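Local coordinates for solute-binding protein (Thermoactinomyces vulgaris, PDB 2ZYM) that probably binds cyclodextrins and related glucose oligomers outside the cell membrane and delivers them to a sugar transporter, at residues A57-Q62 / T79-R84; L94-V99 / K120-P125; K126-V131 / I279-W284. All coordinates share one frame; numbering follows the deposited sequence.

Contact 1: residues A57-Q62 / T79-R84. With GLC (alpha-D-glucopyranose), chain B; GLC (alpha-D-glucopyranose), chain C; GLC (alpha-D-glucopyranose), chain D; GLC (alpha-D-glucopyranose), chain E.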
loop_
_atom_site.group_PDB
_atom_site.type_symbol
_atom_site.label_atom_id
_atom_site.label_comp_id
_atom_site.label_asym_id
_atom_site.label_seq_id
_atom_site.Cartn_x
_atom_site.Cartn_y
_atom_site.Cartn_z
ATOM N N ALA A 57 11.912 -4.206 -6.705
ATOM C CA ALA A 57 10.713 -3.378 -6.567
ATOM C C ALA A 57 9.571 -4.152 -5.911
ATOM O O ALA A 57 9.242 -5.267 -6.324
ATOM C CB ALA A 57 10.288 -2.830 -7.918
ATOM N N LEU A 58 8.981 -3.554 -4.878
ATOM C CA LEU A 58 7.996 -4.229 -4.029
ATOM C C LEU A 58 6.850 -4.865 -4.818
ATOM O O LEU A 58 6.442 -5.990 -4.527
ATOM C CB LEU A 58 7.438 -3.255 -2.988
ATOM C CG LEU A 58 6.751 -3.840 -1.753
ATOM C CD1 LEU A 58 7.781 -4.236 -0.708
ATOM C CD2 LEU A 58 5.783 -2.828 -1.180
ATOM N N LEU A 59 6.351 -4.146 -5.820
ATOM C CA LEU A 59 5.216 -4.610 -6.618
ATOM C C LEU A 59 5.620 -5.555 -7.748
ATOM O O LEU A 59 4.777 -5.990 -8.534
ATOM C CB LEU A 59 4.415 -3.421 -7.161
ATOM C CG LEU A 59 3.774 -2.485 -6.132
ATOM C CD1 LEU A 59 2.943 -1.425 -6.837
ATOM C CD2 LEU A 59 2.921 -3.242 -5.114
ATOM N N LYS A 60 6.908 -5.882 -7.803
ATOM C CA LYS A 60 7.435 -6.842 -8.767
ATOM C C LYS A 60 7.857 -8.154 -8.099
ATOM O O LYS A 60 8.097 -9.151 -8.779
ATOM C CB LYS A 60 8.620 -6.240 -9.529
ATOM C CG LYS A 60 8.252 -5.103 -10.479
ATOM C CD LYS A 60 9.418 -4.729 -11.391
ATOM C CE LYS A 60 9.677 -5.800 -12.447
ATOM N NZ LYS A 60 10.840 -5.474 -13.321
ATOM N N GLN A 61 7.933 -8.146 -6.770
ATOM C CA GLN A 61 8.466 -9.277 -6.006
ATOM C C GLN A 61 7.665 -10.575 -6.125
ATOM O O GLN A 61 8.252 -11.657 -6.174
ATOM C CB GLN A 61 8.659 -8.900 -4.530
ATOM C CG GLN A 61 9.892 -8.028 -4.265
ATOM C CD GLN A 61 10.333 -8.035 -2.809
ATOM O OE1 GLN A 61 10.916 -7.065 -2.319
ATOM N NE2 GLN A 61 10.063 -9.130 -2.112
ATOM N N GLN A 62 6.338 -10.472 -6.172
ATOM C CA GLN A 62 5.478 -11.659 -6.247
ATOM C C GLN A 62 5.606 -12.346 -7.608
ATOM O O GLN A 62 5.712 -13.575 -7.689
ATOM C CB GLN A 62 4.017 -11.308 -5.939
ATOM C CG GLN A 62 3.113 -12.532 -5.735
ATOM C CD GLN A 62 1.824 -12.230 -4.981
ATOM O OE1 GLN A 62 0.886 -13.028 -4.995
ATOM N NE2 GLN A 62 1.775 -11.085 -4.314
ATOM N N THR A 79 8.745 -9.579 0.421
ATOM C CA THR A 79 7.820 -8.603 0.996
ATOM C C THR A 79 6.962 -7.928 -0.074
ATOM O O THR A 79 7.459 -7.553 -1.141
ATOM C CB THR A 79 8.560 -7.530 1.861
ATOM O OG1 THR A 79 7.620 -6.565 2.347
ATOM C CG2 THR A 79 9.663 -6.814 1.068
ATOM N N TRP A 80 5.672 -7.802 0.224
ATOM C CA TRP A 80 4.726 -7.025 -0.581
ATOM C C TRP A 80 3.470 -6.739 0.250
ATOM O O TRP A 80 3.282 -7.359 1.303
ATOM C CB TRP A 80 4.373 -7.742 -1.896
ATOM C CG TRP A 80 3.885 -9.160 -1.759
ATOM C CD1 TRP A 80 2.646 -9.570 -1.355
ATOM C CD2 TRP A 80 4.618 -10.351 -2.075
ATOM N NE1 TRP A 80 2.567 -10.944 -1.385
ATOM C CE2 TRP A 80 3.765 -11.447 -1.822
ATOM C CE3 TRP A 80 5.918 -10.597 -2.540
ATOM C CZ2 TRP A 80 4.167 -12.775 -2.017
ATOM C CZ3 TRP A 80 6.319 -11.920 -2.734
ATOM C CH2 TRP A 80 5.442 -12.991 -2.472
ATOM N N PRO A 81 2.624 -5.783 -0.196
ATOM C CA PRO A 81 1.384 -5.484 0.528
ATOM C C PRO A 81 0.461 -6.695 0.649
ATOM O O PRO A 81 0.372 -7.509 -0.276
ATOM C CB PRO A 81 0.740 -4.379 -0.319
ATOM C CG PRO A 81 1.877 -3.753 -1.039
ATOM C CD PRO A 81 2.783 -4.897 -1.365
ATOM N N HIS A 82 -0.227 -6.790 1.785
ATOM C CA HIS A 82 -0.972 -7.987 2.180
ATOM C C HIS A 82 -2.118 -8.393 1.249
ATOM O O HIS A 82 -2.611 -9.515 1.344
ATOM C CB HIS A 82 -1.538 -7.792 3.587
ATOM C CG HIS A 82 -2.672 -6.818 3.638
ATOM N ND1 HIS A 82 -3.991 -7.211 3.716
ATOM C CD2 HIS A 82 -2.686 -5.466 3.583
ATOM C CE1 HIS A 82 -4.766 -6.142 3.731
ATOM N NE2 HIS A 82 -3.999 -5.070 3.645
ATOM N N ASP A 83 -2.551 -7.489 0.372
ATOM C CA ASP A 83 -3.736 -7.734 -0.460
ATOM C C ASP A 83 -3.611 -8.967 -1.361
ATOM O O ASP A 83 -4.602 -9.644 -1.637
ATOM C CB ASP A 83 -4.120 -6.489 -1.280
ATOM C CG ASP A 83 -2.979 -5.958 -2.126
ATOM O OD1 ASP A 83 -1.945 -5.554 -1.554
ATOM O OD2 ASP A 83 -3.123 -5.920 -3.368
ATOM N N ARG A 84 -2.392 -9.259 -1.801
ATOM C CA ARG A 84 -2.146 -10.421 -2.649
ATOM C C ARG A 84 -1.644 -11.648 -1.872
ATOM O O ARG A 84 -1.103 -12.583 -2.468
ATOM C CB ARG A 84 -1.191 -10.056 -3.790
ATOM C CG ARG A 84 -1.815 -9.157 -4.857
ATOM C CD ARG A 84 -0.829 -8.825 -5.974
ATOM N NE ARG A 84 -0.465 -10.008 -6.754
ATOM C CZ ARG A 84 0.465 -10.030 -7.702
ATOM N NH1 ARG A 84 1.138 -8.926 -8.008
ATOM N NH2 ARG A 84 0.723 -11.164 -8.349
HETATM C C1 GLC B . -1.890 -1.452 -4.004
HETATM C C2 GLC B . -1.813 -2.962 -3.812
HETATM C C3 GLC B . -0.952 -3.538 -4.946
HETATM C C4 GLC B . -1.618 -3.212 -6.311
HETATM C C5 GLC B . -1.771 -1.691 -6.485
HETATM C C6 GLC B . -2.563 -1.287 -7.716
HETATM O O2 GLC B . -1.225 -3.235 -2.531
HETATM O O3 GLC B . -0.844 -4.959 -4.798
HETATM O O4 GLC B . -0.719 -3.728 -7.279
HETATM O O5 GLC B . -2.468 -1.164 -5.314
HETATM O O6 GLC B . -2.182 0.033 -8.105
HETATM C C1 GLC C . 6.260 0.192 -10.144
HETATM C C2 GLC C . 7.247 -0.499 -9.167
HETATM C C3 GLC C . 6.681 -0.439 -7.748
HETATM C C4 GLC C . 6.538 1.029 -7.363
HETATM C C5 GLC C . 5.545 1.710 -8.366
HETATM C C6 GLC C . 5.345 3.173 -8.113
HETATM O O2 GLC C . 7.422 -1.851 -9.578
HETATM O O3 GLC C . 7.577 -1.061 -6.835
HETATM O O4 GLC C . 6.011 1.153 -6.041
HETATM O O5 GLC C . 6.035 1.572 -9.739
HETATM O O6 GLC C . 6.549 3.898 -8.350
HETATM C C1 GLC D . -1.096 -4.748 -8.178
HETATM C C2 GLC D . 0.125 -5.650 -8.465
HETATM C C3 GLC D . 1.206 -4.788 -9.115
HETATM C C4 GLC D . 0.735 -4.134 -10.435
HETATM C C5 GLC D . -0.581 -3.344 -10.178
HETATM C C6 GLC D . -1.330 -2.883 -11.413
HETATM O O2 GLC D . 0.598 -6.222 -7.229
HETATM O O3 GLC D . 2.406 -5.516 -9.439
HETATM O O4 GLC D . 1.771 -3.222 -10.744
HETATM O O5 GLC D . -1.538 -4.163 -9.437
HETATM O O6 GLC D . -1.928 -3.974 -12.111
HETATM C C1 GLC E . 6.677 1.830 -5.021
HETATM C C2 GLC E . 6.776 0.910 -3.789
HETATM C C3 GLC E . 5.346 0.562 -3.360
HETATM C C4 GLC E . 4.518 1.809 -3.011
HETATM C C5 GLC E . 4.565 2.825 -4.204
HETATM C C6 GLC E . 4.062 4.216 -3.866
HETATM O O2 GLC E . 7.495 -0.279 -4.124
HETATM O O3 GLC E . 5.328 -0.315 -2.226
HETATM O O4 GLC E . 3.172 1.224 -2.918
HETATM O O5 GLC E . 5.951 3.003 -4.641
HETATM O O6 GLC E . 4.147 5.059 -5.016
HETATM O O HOH W 1 4.420 -8.814 -8.504
#

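Contact 2: residues L94-V99 / K120-P125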
loop_
_atom_site.group_PDB
_atom_site.type_symbol
_atom_site.label_atom_id
_atom_site.label_comp_id
_atom_site.label_asym_id
_atom_site.label_seq_id
_atom_site.Cartn_x
_atom_site.Cartn_y
_atom_site.Cartn_z
ATOM N N LEU A 94 4.219 -19.092 -0.759
ATOM C CA LEU A 94 4.618 -18.856 0.625
ATOM C C LEU A 94 4.203 -19.985 1.563
ATOM O O LEU A 94 3.209 -20.673 1.327
ATOM C CB LEU A 94 4.051 -17.522 1.128
ATOM C CG LEU A 94 4.235 -16.268 0.266
ATOM C CD1 LEU A 94 3.460 -15.094 0.847
ATOM C CD2 LEU A 94 5.709 -15.921 0.094
ATOM N N GLN A 95 4.984 -20.166 2.623
ATOM C CA GLN A 95 4.677 -21.139 3.667
ATOM C C GLN A 95 4.424 -20.415 4.992
ATOM O O GLN A 95 4.999 -19.351 5.231
ATOM C CB GLN A 95 5.812 -22.162 3.810
ATOM C CG GLN A 95 7.195 -21.564 4.057
ATOM C CD GLN A 95 8.275 -22.616 4.237
ATOM O OE1 GLN A 95 9.219 -22.690 3.452
ATOM N NE2 GLN A 95 8.145 -23.433 5.280
ATOM N N PRO A 96 3.553 -20.980 5.853
ATOM C CA PRO A 96 3.332 -20.366 7.164
ATOM C C PRO A 96 4.607 -20.310 8.003
ATOM O O PRO A 96 5.503 -21.142 7.830
ATOM C CB PRO A 96 2.291 -21.281 7.823
ATOM C CG PRO A 96 2.302 -22.533 7.041
ATOM C CD PRO A 96 2.724 -22.182 5.659
ATOM N N ILE A 97 4.683 -19.328 8.894
ATOM C CA ILE A 97 5.878 -19.111 9.710
ATOM C C ILE A 97 5.693 -19.619 11.140
ATOM O O ILE A 97 4.599 -19.538 11.704
ATOM C CB ILE A 97 6.325 -17.626 9.691
ATOM C CG1 ILE A 97 5.183 -16.687 10.087
ATOM C CG2 ILE A 97 6.832 -17.239 8.312
ATOM C CD1 ILE A 97 5.411 -15.970 11.385
ATOM N N GLN A 98 6.769 -20.149 11.715
ATOM C CA GLN A 98 6.711 -20.759 13.041
ATOM C C GLN A 98 7.412 -19.891 14.063
ATOM O O GLN A 98 8.645 -19.832 14.114
ATOM C CB GLN A 98 7.311 -22.169 13.033
ATOM C CG GLN A 98 7.104 -22.945 11.738
ATOM C CD GLN A 98 5.692 -22.836 11.166
ATOM O OE1 GLN A 98 4.703 -22.781 11.899
ATOM N NE2 GLN A 98 5.600 -22.807 9.847
ATOM N N VAL A 99 6.605 -19.207 14.865
ATOM C CA VAL A 99 7.099 -18.270 15.862
ATOM C C VAL A 99 6.358 -18.482 17.177
ATOM O O VAL A 99 5.216 -18.956 17.184
ATOM C CB VAL A 99 6.958 -16.795 15.389
ATOM C CG1 VAL A 99 7.898 -16.505 14.222
ATOM C CG2 VAL A 99 5.515 -16.469 15.012
ATOM N N LYS A 120 -3.726 -19.465 9.133
ATOM C CA LYS A 120 -2.275 -19.595 9.225
ATOM C C LYS A 120 -1.599 -18.237 9.090
ATOM O O LYS A 120 -2.025 -17.406 8.283
ATOM C CB LYS A 120 -1.761 -20.543 8.142
ATOM C CG LYS A 120 -2.201 -21.986 8.315
ATOM C CD LYS A 120 -1.887 -22.803 7.073
ATOM C CE LYS A 120 -1.608 -24.257 7.405
ATOM N NZ LYS A 120 -2.672 -24.913 8.221
ATOM N N LEU A 121 -0.555 -18.017 9.886
ATOM C CA LEU A 121 0.212 -16.769 9.848
ATOM C C LEU A 121 1.359 -16.877 8.848
ATOM O O LEU A 121 2.166 -17.807 8.913
ATOM C CB LEU A 121 0.744 -16.414 11.242
ATOM C CG LEU A 121 1.548 -15.119 11.413
ATOM C CD1 LEU A 121 0.668 -13.883 11.261
ATOM C CD2 LEU A 121 2.233 -15.115 12.763
ATOM N N TYR A 122 1.429 -15.913 7.931
ATOM C CA TYR A 122 2.380 -15.972 6.821
ATOM C C TYR A 122 3.515 -14.954 6.887
ATOM O O TYR A 122 4.430 -14.984 6.065
ATOM C CB TYR A 122 1.642 -15.891 5.481
ATOM C CG TYR A 122 1.000 -17.206 5.110
ATOM C CD1 TYR A 122 -0.307 -17.500 5.498
ATOM C CD2 TYR A 122 1.712 -18.172 4.400
ATOM C CE1 TYR A 122 -0.895 -18.718 5.176
ATOM C CE2 TYR A 122 1.133 -19.391 4.069
ATOM C CZ TYR A 122 -0.170 -19.657 4.461
ATOM O OH TYR A 122 -0.745 -20.862 4.138
ATOM N N GLY A 123 3.466 -14.065 7.871
ATOM C CA GLY A 123 4.535 -13.098 8.042
ATOM C C GLY A 123 4.494 -12.303 9.326
ATOM O O GLY A 123 3.572 -12.441 10.135
ATOM N N LEU A 124 5.516 -11.472 9.499
ATOM C CA LEU A 124 5.567 -10.504 10.581
ATOM C C LEU A 124 5.587 -9.110 9.957
ATOM O O LEU A 124 6.290 -8.882 8.970
ATOM C CB LEU A 124 6.794 -10.737 11.473
ATOM C CG LEU A 124 6.890 -12.059 12.257
ATOM C CD1 LEU A 124 8.205 -12.133 13.014
ATOM C CD2 LEU A 124 5.712 -12.272 13.206
ATOM N N PRO A 125 4.796 -8.179 10.516
ATOM C CA PRO A 125 4.590 -6.892 9.858
ATOM C C PRO A 125 5.752 -5.916 10.022
ATOM O O PRO A 125 6.410 -5.899 11.062
ATOM C CB PRO A 125 3.325 -6.356 10.525
ATOM C CG PRO A 125 3.280 -7.000 11.860
ATOM C CD PRO A 125 4.060 -8.281 11.791
HETATM O O HOH W 2 5.183 -16.657 4.497
#

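Contact 3: residues K126-V131 / I279-W284. With GLC (alpha-D-glucopyranose), chain F.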
loop_
_atom_site.group_PDB
_atom_site.type_symbol
_atom_site.label_atom_id
_atom_site.label_comp_id
_atom_site.label_asym_id
_atom_site.label_seq_id
_atom_site.Cartn_x
_atom_site.Cartn_y
_atom_site.Cartn_z
ATOM N N LYS A 126 5.989 -5.115 8.986
ATOM C CA LYS A 126 7.021 -4.076 9.018
ATOM C C LYS A 126 6.402 -2.691 9.052
ATOM O O LYS A 126 6.935 -1.774 9.681
ATOM C CB LYS A 126 7.919 -4.169 7.787
ATOM C CG LYS A 126 8.588 -5.510 7.576
ATOM C CD LYS A 126 9.754 -5.348 6.626
ATOM C CE LYS A 126 9.311 -5.204 5.194
ATOM N NZ LYS A 126 10.449 -4.818 4.316
ATOM N N ALA A 127 5.278 -2.544 8.357
ATOM C CA ALA A 127 4.648 -1.245 8.161
ATOM C C ALA A 127 3.143 -1.369 7.990
ATOM O O ALA A 127 2.654 -2.287 7.328
ATOM C CB ALA A 127 5.255 -0.536 6.953
ATOM N N ILE A 128 2.423 -0.433 8.595
ATOM C CA ILE A 128 0.983 -0.292 8.386
ATOM C C ILE A 128 0.737 1.081 7.754
ATOM O O ILE A 128 1.314 2.083 8.187
ATOM C CB ILE A 128 0.177 -0.513 9.700
ATOM C CG1 ILE A 128 -1.331 -0.533 9.422
ATOM C CG2 ILE A 128 0.570 0.506 10.787
ATOM C CD1 ILE A 128 -2.135 -1.354 10.413
ATOM N N GLU A 129 -0.098 1.124 6.719
ATOM C CA GLU A 129 -0.189 2.321 5.880
ATOM C C GLU A 129 -1.574 2.682 5.350
ATOM O O GLU A 129 -2.373 1.815 4.996
ATOM C CB GLU A 129 0.813 2.236 4.718
ATOM C CG GLU A 129 0.666 1.005 3.833
ATOM C CD GLU A 129 1.803 0.839 2.830
ATOM O OE1 GLU A 129 1.570 0.186 1.794
ATOM O OE2 GLU A 129 2.924 1.346 3.069
ATOM N N SER A 130 -1.835 3.984 5.307
ATOM C CA SER A 130 -2.984 4.541 4.614
ATOM C C SER A 130 -2.533 5.826 3.950
ATOM O O SER A 130 -1.684 6.543 4.488
ATOM C CB SER A 130 -4.125 4.840 5.591
ATOM O OG SER A 130 -5.184 5.531 4.943
ATOM N N VAL A 131 -3.088 6.110 2.775
ATOM C CA VAL A 131 -2.904 7.419 2.163
ATOM C C VAL A 131 -3.623 8.463 3.016
ATOM O O VAL A 131 -4.566 8.139 3.735
ATOM C CB VAL A 131 -3.413 7.483 0.697
ATOM C CG1 VAL A 131 -2.609 6.543 -0.199
ATOM C CG2 VAL A 131 -4.909 7.190 0.612
ATOM N N ILE A 279 -6.356 0.272 3.992
ATOM C CA ILE A 279 -5.236 0.085 4.904
ATOM C C ILE A 279 -4.361 -1.011 4.320
ATOM O O ILE A 279 -4.850 -2.080 3.956
ATOM C CB ILE A 279 -5.685 -0.318 6.329
ATOM C CG1 ILE A 279 -6.527 0.789 6.970
ATOM C CG2 ILE A 279 -4.469 -0.640 7.216
ATOM C CD1 ILE A 279 -7.325 0.313 8.177
ATOM N N GLY A 280 -3.067 -0.729 4.223
ATOM C CA GLY A 280 -2.102 -1.706 3.749
ATOM C C GLY A 280 -1.195 -2.156 4.874
ATOM O O GLY A 280 -0.819 -1.362 5.739
ATOM N N VAL A 281 -0.866 -3.440 4.872
ATOM C CA VAL A 281 0.129 -3.983 5.783
ATOM C C VAL A 281 1.208 -4.652 4.946
ATOM O O VAL A 281 0.918 -5.508 4.108
ATOM C CB VAL A 281 -0.474 -4.990 6.800
ATOM C CG1 VAL A 281 0.611 -5.540 7.719
ATOM C CG2 VAL A 281 -1.585 -4.335 7.622
ATOM N N LYS A 282 2.450 -4.231 5.161
ATOM C CA LYS A 282 3.589 -4.837 4.495
ATOM C C LYS A 282 4.351 -5.660 5.515
ATOM O O LYS A 282 4.804 -5.137 6.534
ATOM C CB LYS A 282 4.505 -3.774 3.885
ATOM C CG LYS A 282 3.822 -2.843 2.897
ATOM C CD LYS A 282 4.815 -2.000 2.107
ATOM C CE LYS A 282 5.536 -0.969 2.968
ATOM N NZ LYS A 282 6.696 -1.547 3.688
ATOM N N GLY A 283 4.464 -6.957 5.251
ATOM C CA GLY A 283 5.198 -7.849 6.137
ATOM C C GLY A 283 6.321 -8.556 5.409
ATOM O O GLY A 283 6.435 -8.460 4.186
ATOM N N TRP A 284 7.170 -9.241 6.171
ATOM C CA TRP A 284 8.122 -10.190 5.604
ATOM C C TRP A 284 7.408 -11.522 5.461
ATOM O O TRP A 284 6.717 -11.951 6.384
ATOM C CB TRP A 284 9.326 -10.385 6.527
ATOM C CG TRP A 284 10.325 -9.270 6.542
ATOM C CD1 TRP A 284 10.692 -8.517 7.620
ATOM C CD2 TRP A 284 11.099 -8.792 5.435
ATOM N NE1 TRP A 284 11.647 -7.595 7.253
ATOM C CE2 TRP A 284 11.913 -7.742 5.917
ATOM C CE3 TRP A 284 11.184 -9.147 4.083
ATOM C CZ2 TRP A 284 12.800 -7.039 5.093
ATOM C CZ3 TRP A 284 12.066 -8.446 3.264
ATOM C CH2 TRP A 284 12.859 -7.404 3.773
HETATM C C1 GLC F . 2.049 1.854 -2.318
HETATM C C2 GLC F . 1.341 0.879 -1.340
HETATM C C3 GLC F . 0.823 -0.326 -2.112
HETATM C C4 GLC F . -0.142 0.153 -3.186
HETATM C C5 GLC F . 0.575 1.113 -4.158
HETATM C C6 GLC F . -0.364 1.623 -5.233
HETATM O O2 GLC F . 2.261 0.450 -0.345
HETATM O O3 GLC F . 0.137 -1.218 -1.215
HETATM O O4 GLC F . -0.621 -0.950 -3.903
HETATM O O5 GLC F . 1.107 2.260 -3.361
HETATM O O6 GLC F . 0.258 2.490 -6.176
#

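Contact 1: residues A57-Q62 / T79-R84
Gln62, in the first turn of helix 61-68, lies flat between the Trp80 indole at the end of strand 77-81 and the guanidinium of Arg84. Helix and strand are successive elements of the periplasmic-binding-protein fold of this solute-binding family, here holding glucose units. This is the tight end. Gln62 CB sits squarely over the six-membered ring of Trp80, 3.8 Å from the centroid, as a CH-pi contact. With CG anti to the backbone N (chi1 -169°), the extended chain carries NE2 over the indole face, 3.0 Å from Trp80 NE1; both are donors, so this is not a hydrogen bond. The amide lies 25° from the indole plane and 24° from the guanidinium plane, stacked on the latter. Glutamine suits this slot, flat enough to be layered yet polar at its end: OE1 accepts from Lys91, while Glu87 bridges to Arg84 NE.

Beside this stack Leu58 supplies apolar filling, its CD2 3.6 Å from Pro81 CD.

The sugar side is more open to polar partners: water 1 bridges Leu59 O and, weakly, Arg84 NH1. Hydroxyls of one glucose (chain B) donate to both Asp83 oxygens, O2 to OD1 at 2.6 Å and O3 to OD2, which also accepts from Trp360 NE1. A second glucose (chain D) gives its O3 proton to Leu59 O. At the guanidinium edge, in its plane, Arg84 NH1 donates to O2 of that same glucose over 2.9 Å.

Contact 2: residues L94-V99 / K120-P125
The Pro96 ring runs alongside the Tyr122 phenol, both heading in one direction. Over one face of the phenol sits Pro96 CA; the proline nitrogen comes to 3.4 Å from Tyr122 CE2, and CD of the same proline packs on this carbon too. Proline suits the place because its nitrogen carries no hydrogen that would need a partner above an aromatic ring. At the ring edge, near its plane, are Leu94 O and water 2, which also lies beside the carbonyls of Gln95 and Tyr122, although how its protons are shared is doubtful. Elsewhere the phenol touches Leu85 and Val89, so helix 85-90 helps to enclose it.

The contact joins strand 94-95 and the loop after it to strand 120-129, both neighbours of strand 278-287 in the mixed sheet. Ile97 N donates to Leu121 O over 2.9 Å, nearly straight at 166°. Pro96 CA approaches the same oxygen at 3.3 Å in a CA-H...O contact.

Ile97 holds CG1 between its backbone N and carbonyl carbon (chi1 54°), by Leu121 O and Gly123 N; CD1 beyond it meets Leu121 CD2 at 3.6 Å and also Leu124 CD2. Met300 of helix 293-303 touches both Ile97 and Leu124, and branched aliphatic residues fit such an apolar corner. Lys120 lays its aliphatic CB against Pro96 CB and carries its charged end away.

The chemistry is therefore mostly apolar burial: one nearly straight hydrogen bond probably helps to fix the register, and aromatic and aliphatic surfaces do the rest.

Contact 3: residues K126-V131 / I279-W284
Lys126 runs over one face of the Trp284 indole. Its CD meets the five-membered ring 3.3 Å from the centroid, a CH-pi contact, and the bend at chi3 (-76°) then swings NZ to 3.6 Å from the centroid of the six-membered ring, a cation-pi contact. NZ also salt-bridges Glu25. With an alanine in place of Trp284, the Lys126 chain would probably lose its aromatic bed, its ammonium tethered chiefly by Glu25.

Strand 120-129 here pairs antiparallel with strand 278-287 in the mixed sheet, joining distant parts of the chain beside the bound sugar. A classic beta bulge interrupts the ladder where Lys126 N (2.7 Å) and Ala127 N (3.2 Å) both donate to Lys282 O. The Lys282 side chain turns to the face shared by Ala127 and Glu129, crossing Glu129 at about a right angle with CE 3.5 Å from Glu129 OE2, while its NZ pairs with Glu318.

Glu129 closes the ladder, its O accepting from Gly280 N at 2.7 Å. Glycine belongs there, since a CB would crowd Glu129 CG. The carboxylate reaches a glucose (chain F), at a modelled spacing too short to trust.

Lys126 NZ and Lys282 NZ, 5.0 Å apart, each have an acid partner, which would be expected to offset their mutual repulsion.

In the fold
From the N terminus the three contacts follow in series, with none nested or crossing. Contact 1 closes a loop of 16 residues, contact 2 one of 20, and contact 3 begins at the residue after contact 2 ends but closes a loop of 147, which takes in strands 132-136 and 242-247 of the second large sheet. All meet at strand 278-287, which pairs with 77-81, 94-95 and 120-129. His82 N probably hydrogen-bonds to Val281 O, tying contact 1 to contact 3, and Trp284 N probably does so to Leu124 O, tying contact 3 to contact 2. Trp80 CZ2 packs on Leu94 CD1 between contacts 1 and 2. Sugar lies beside contacts 1 and 3, while contact 2 is farther off.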